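Side-chain contacts in quinonprotein alcohol dehydrogenase-like protein (Bacteroides thetaiotaomicron VPI-5482, PDB 4R5O), which is of unknown function but joins an immunoglobulin-like beta-sandwich to a seven-bladed beta-propeller and binds calcium ions: residues L155-G158 with N163-H166; I339-S344 with I349-L354. All coordinates share one frame; numbering follows the deposited sequence.

Interaction 1. Residues L155-G158 with N163-H166; sequences LLVG and NRDH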
loop_
_atom_site.group_PDB
_atom_site.type_symbol
_atom_site.label_atom_id
_atom_site.label_comp_id
_atom_site.label_asym_id
_atom_site.label_seq_id
_atom_site.Cartn_x
_atom_site.Cartn_y
_atom_site.Cartn_z
ATOM N N LEU A 155 4.149 2.465 -6.003
ATOM C CA LEU A 155 4.176 1.005 -6.036
ATOM C C LEU A 155 5.051 0.517 -7.191
ATOM O O LEU A 155 4.905 0.963 -8.333
ATOM C CB LEU A 155 2.741 0.436 -6.149
ATOM C CG LEU A 155 2.554 -1.002 -6.672
ATOM C CD1 LEU A 155 3.065 -2.048 -5.680
ATOM C CD2 LEU A 155 1.118 -1.284 -6.974
ATOM N N LEU A 156 5.947 -0.430 -6.867
ATOM C CA LEU A 156 6.777 -1.164 -7.805
ATOM C C LEU A 156 6.391 -2.619 -7.709
ATOM O O LEU A 156 6.490 -3.198 -6.621
ATOM C CB LEU A 156 8.292 -0.951 -7.564
ATOM C CG LEU A 156 9.241 -1.843 -8.365
ATOM C CD1 LEU A 156 9.242 -1.470 -9.825
ATOM C CD2 LEU A 156 10.631 -1.747 -7.823
ATOM N N VAL A 157 5.949 -3.212 -8.840
ATOM C CA VAL A 157 5.557 -4.620 -8.902
ATOM C C VAL A 157 6.764 -5.419 -9.428
ATOM O O VAL A 157 7.283 -5.151 -10.512
ATOM C CB VAL A 157 4.260 -4.863 -9.741
ATOM C CG1 VAL A 157 3.842 -6.320 -9.681
ATOM C CG2 VAL A 157 3.102 -3.985 -9.262
ATOM N N GLY A 158 7.226 -6.360 -8.627
ATOM C CA GLY A 158 8.309 -7.259 -8.995
ATOM C C GLY A 158 7.668 -8.452 -9.661
ATOM O O GLY A 158 7.080 -9.296 -8.982
ATOM N N ASN A 163 6.092 -6.634 -20.611
ATOM C CA ASN A 163 5.187 -5.680 -21.266
ATOM C C ASN A 163 3.926 -5.443 -20.445
ATOM O O ASN A 163 2.826 -5.854 -20.798
ATOM C CB ASN A 163 4.819 -6.185 -22.672
ATOM C CG ASN A 163 4.227 -7.565 -22.746
ATOM O OD1 ASN A 163 4.515 -8.459 -21.926
ATOM N ND2 ASN A 163 3.415 -7.763 -23.773
ATOM N N ARG A 164 4.104 -4.741 -19.356
ATOM C CA ARG A 164 3.060 -4.340 -18.428
ATOM C C ARG A 164 3.565 -3.195 -17.582
ATOM O O ARG A 164 4.761 -2.944 -17.565
ATOM C CB ARG A 164 2.590 -5.497 -17.548
ATOM C CG ARG A 164 3.686 -6.123 -16.701
ATOM C CD ARG A 164 3.083 -6.821 -15.512
ATOM N NE ARG A 164 2.443 -5.866 -14.626
ATOM C CZ ARG A 164 1.765 -6.180 -13.536
ATOM N NH1 ARG A 164 1.588 -7.456 -13.197
ATOM N NH2 ARG A 164 1.236 -5.219 -12.782
ATOM N N ASP A 165 2.672 -2.494 -16.900
ATOM C CA ASP A 165 3.046 -1.427 -15.993
ATOM C C ASP A 165 3.647 -2.046 -14.730
ATOM O O ASP A 165 3.086 -3.002 -14.171
ATOM C CB ASP A 165 1.826 -0.522 -15.671
ATOM C CG ASP A 165 1.363 0.343 -16.846
ATOM O OD1 ASP A 165 2.146 0.517 -17.805
ATOM O OD2 ASP A 165 0.236 0.865 -16.789
ATOM N N HIS A 166 4.822 -1.541 -14.316
ATOM C CA HIS A 166 5.487 -2.012 -13.091
ATOM C C HIS A 166 5.421 -0.944 -11.998
ATOM O O HIS A 166 5.335 -1.264 -10.816
ATOM C CB HIS A 166 6.940 -2.397 -13.363
ATOM C CG HIS A 166 7.080 -3.350 -14.497
ATOM N ND1 HIS A 166 7.469 -2.914 -15.760
ATOM C CD2 HIS A 166 6.789 -4.666 -14.555
ATOM C CE1 HIS A 166 7.476 -3.993 -16.522
ATOM N NE2 HIS A 166 7.063 -5.070 -15.846
#
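V157 meets R164 and H166 where the loop after strand 152-158 returns to it, before strand 167-171. The two strands are the middle pair of a four-stranded antiparallel sheet, consistent with one blade of the beta-propeller. Along the loop, R164 is the first residue to touch the strand. Its side chain crosses that of V157 at about a right angle, with V157 CG1 over one face of the guanidinium and CG2 4.2 Å from R164 NH2. The chain bends at chi3 (-65°), which folds the guanidinium back onto the loop's own backbone: NE donates to D165 O at 3.0 Å, the acceptor lying out of the guanidinium plane, and NH2 adds a weak bond to the same oxygen. G137 O and L136 O take bonds from NH1 and NH2, and Y168 OH also bonds NH2. Arginine suits the place because its flat guanidinium, with several N-H groups, can donate to several carbonyls while a beta-branched methyl lies on its face. D165 turns its carboxylate away from the strand, to S180 OG, and contributes its carbonyl to R164. H166 follows. R164 O sits over one face of its imidazole, offset toward the rim, and ND1 is held by V183 N and NE2 by T161 O, two bonds that fix the rotation of the ring. Histidine serves well here, able to accept a backbone N-H at ND1 and donate at NE2. V157 N donates to H166 O at 2.8 Å (158° at the hydrogen), joining the returning chain to the strand, and L156 CA approaches that oxygen at 3.3 Å.

Interaction 2. Residues I339-S344 with I349-L354; sequences IIYLVS and IYKYIL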
loop_
_atom_site.group_PDB
_atom_site.type_symbol
_atom_site.label_atom_id
_atom_site.label_comp_id
_atom_site.label_asym_id
_atom_site.label_seq_id
_atom_site.Cartn_x
_atom_site.Cartn_y
_atom_site.Cartn_z
ATOM N N ILE A 339 12.786 4.776 20.787
ATOM C CA ILE A 339 12.465 3.368 20.652
ATOM C C ILE A 339 12.580 2.868 19.200
ATOM O O ILE A 339 12.256 3.572 18.236
ATOM C CB ILE A 339 10.994 3.202 21.164
ATOM C CG1 ILE A 339 10.934 3.268 22.693
ATOM C CG2 ILE A 339 10.311 1.924 20.681
ATOM C CD1 ILE A 339 9.527 3.316 23.239
ATOM N N ILE A 340 13.002 1.603 19.084
ATOM C CA ILE A 340 12.996 0.809 17.863
ATOM C C ILE A 340 12.419 -0.562 18.223
ATOM O O ILE A 340 12.867 -1.197 19.182
ATOM C CB ILE A 340 14.351 0.692 17.121
ATOM C CG1 ILE A 340 14.945 2.081 16.818
ATOM C CG2 ILE A 340 14.191 -0.171 15.843
ATOM C CD1 ILE A 340 16.300 2.087 16.260
ATOM N N TYR A 341 11.399 -0.981 17.490
ATOM C CA TYR A 341 10.844 -2.316 17.607
ATOM C C TYR A 341 11.532 -3.215 16.575
ATOM O O TYR A 341 11.679 -2.797 15.427
ATOM C CB TYR A 341 9.322 -2.313 17.431
ATOM C CG TYR A 341 8.574 -1.562 18.501
ATOM C CD1 TYR A 341 8.223 -2.179 19.699
ATOM C CD2 TYR A 341 8.157 -0.252 18.298
ATOM C CE1 TYR A 341 7.522 -1.491 20.690
ATOM C CE2 TYR A 341 7.439 0.438 19.275
ATOM C CZ TYR A 341 7.134 -0.184 20.474
ATOM O OH TYR A 341 6.406 0.469 21.431
ATOM N N LEU A 342 11.984 -4.411 16.973
ATOM C CA LEU A 342 12.628 -5.343 16.048
ATOM C C LEU A 342 12.200 -6.769 16.411
ATOM O O LEU A 342 11.807 -7.021 17.548
ATOM C CB LEU A 342 14.173 -5.198 15.989
ATOM C CG LEU A 342 15.085 -5.424 17.207
ATOM C CD1 LEU A 342 16.523 -5.377 16.776
ATOM C CD2 LEU A 342 14.903 -4.371 18.293
ATOM N N VAL A 343 12.183 -7.670 15.403
ATOM C CA VAL A 343 11.701 -9.057 15.493
ATOM C C VAL A 343 12.845 -10.064 15.512
ATOM O O VAL A 343 13.703 -10.044 14.632
ATOM C CB VAL A 343 10.770 -9.398 14.308
ATOM C CG1 VAL A 343 10.050 -10.726 14.546
ATOM C CG2 VAL A 343 9.761 -8.291 14.052
ATOM N N SER A 344 12.808 -10.983 16.476
ATOM C CA SER A 344 13.767 -12.068 16.571
ATOM C C SER A 344 13.304 -13.203 15.668
ATOM O O SER A 344 12.125 -13.265 15.284
ATOM C CB SER A 344 13.960 -12.525 18.012
ATOM O OG SER A 344 12.758 -13.039 18.559
ATOM N N ILE A 349 9.121 -9.852 19.733
ATOM C CA ILE A 349 9.363 -8.457 19.427
ATOM C C ILE A 349 10.109 -7.898 20.594
ATOM O O ILE A 349 9.767 -8.161 21.748
ATOM C CB ILE A 349 8.038 -7.702 19.095
ATOM C CG1 ILE A 349 7.477 -8.232 17.751
ATOM C CG2 ILE A 349 8.217 -6.167 19.021
ATOM C CD1 ILE A 349 6.069 -8.102 17.604
ATOM N N TYR A 350 11.187 -7.197 20.276
ATOM C CA TYR A 350 12.029 -6.482 21.203
ATOM C C TYR A 350 11.805 -4.996 21.024
ATOM O O TYR A 350 11.665 -4.527 19.895
ATOM C CB TYR A 350 13.493 -6.866 20.992
ATOM C CG TYR A 350 13.828 -8.259 21.474
ATOM C CD1 TYR A 350 13.584 -9.374 20.674
ATOM C CD2 TYR A 350 14.401 -8.466 22.724
ATOM C CE1 TYR A 350 13.872 -10.661 21.120
ATOM C CE2 TYR A 350 14.708 -9.750 23.175
ATOM C CZ TYR A 350 14.443 -10.846 22.368
ATOM O OH TYR A 350 14.756 -12.123 22.783
ATOM N N LYS A 351 11.692 -4.273 22.141
ATOM C CA LYS A 351 11.559 -2.813 22.167
ATOM C C LYS A 351 12.895 -2.250 22.597
ATOM O O LYS A 351 13.210 -2.269 23.791
ATOM C CB LYS A 351 10.404 -2.349 23.075
ATOM C CG LYS A 351 10.272 -0.841 23.142
ATOM C CD LYS A 351 9.044 -0.337 23.898
ATOM C CE LYS A 351 9.110 -0.407 25.394
ATOM N NZ LYS A 351 7.867 0.146 25.990
ATOM N N TYR A 352 13.729 -1.851 21.613
ATOM C CA TYR A 352 15.045 -1.293 21.883
ATOM C C TYR A 352 14.922 0.173 22.195
ATOM O O TYR A 352 14.382 0.946 21.414
ATOM C CB TYR A 352 16.027 -1.517 20.719
ATOM C CG TYR A 352 17.380 -0.852 20.909
ATOM C CD1 TYR A 352 18.220 -1.213 21.965
ATOM C CD2 TYR A 352 17.851 0.088 19.997
ATOM C CE1 TYR A 352 19.469 -0.612 22.143
ATOM C CE2 TYR A 352 19.105 0.686 20.157
ATOM C CZ TYR A 352 19.911 0.328 21.231
ATOM O OH TYR A 352 21.152 0.891 21.401
ATOM N N ILE A 353 15.479 0.550 23.333
ATOM C CA ILE A 353 15.512 1.925 23.788
ATOM C C ILE A 353 16.914 2.401 23.532
ATOM O O ILE A 353 17.841 1.960 24.199
ATOM C CB ILE A 353 15.056 2.016 25.258
ATOM C CG1 ILE A 353 13.590 1.490 25.372
ATOM C CG2 ILE A 353 15.167 3.466 25.736
ATOM C CD1 ILE A 353 13.121 1.031 26.763
ATOM N N LEU A 354 17.067 3.246 22.512
ATOM C CA LEU A 354 18.331 3.818 22.056
ATOM C C LEU A 354 19.272 4.120 23.244
ATOM O O LEU A 354 18.886 4.846 24.166
ATOM C CB LEU A 354 18.085 5.125 21.242
ATOM C CG LEU A 354 16.991 5.152 20.186
ATOM C CD1 LEU A 354 16.792 6.575 19.636
ATOM C CD2 LEU A 354 17.240 4.147 19.087
#
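K351 runs alongside Y341 on one side of an antiparallel hairpin, both side chains pointing the same way from their non-hydrogen-bonded pair. Starting at the backbone, K351 CB lies 3.8 Å from Y341 CE1. CG, anti to the backbone N (chi1 179°), reaches between two neighbours, 3.7 Å from I339 CG2 and as near to Y341 CE1. CD then passes the end of the phenol, 3.7 Å from Y341 OH, and touches I339 CD1. The chain bends about the CG-CD bond (chi3 76°), carrying CE and NZ away from the Y341 ring. Lysine fits this partly exposed position, since its methylenes can cover a tyrosine and an isoleucine while the charge ends farther out. I339 CG2 also lies over one face of the Y341 ring, toward its rim, and I349 CG2 approaches it obliquely.

The other side carries I340, L342, Y350 and Y352. L342 CD2 touches CB of both tyrosines, while I340 CD1 meets L354 CD2 at 3.6 Å. S344 lies at the edge of the Y350 ring, its CB 3.6 Å from CE1; F316 stacks on that ring. Between the two layers of side chains, I340 with Y352 and L342 with Y350 form hydrogen-bonded pairs; Y350 N to L342 O (2.8 Å) is almost straight, at 176°. Isoleucine and tyrosine, favoured in extended strands, give each face a broad apolar surface. D356, a calcium ligand, follows shortly after the hairpin. With strand 332-333 on its other side, strand 339-343 is the middle of an antiparallel meander, consistent with a blade of the seven-bladed beta-propeller.

Overall arrangement
Interactions 1 and 2 lie in different sheets of the propeller, with centres about 33 Å apart, and share no element. Both are largely buried and local, each linking segments separated by four residues. Interaction 2 covers about three times the surface of interaction 1 (640 against 207 Å²) and relies on regular strand pairing with apolar and aromatic side chains on both sides. Interaction 1 instead joins a loop to a strand by one backbone hydrogen bond and the packing of V157 on R164, while the polar ends of R164 and H166 are held by the loop and by neighbouring residues. Interaction 2 adjoins a calcium site, whereas interaction 1 lies away from the calcium-binding residues.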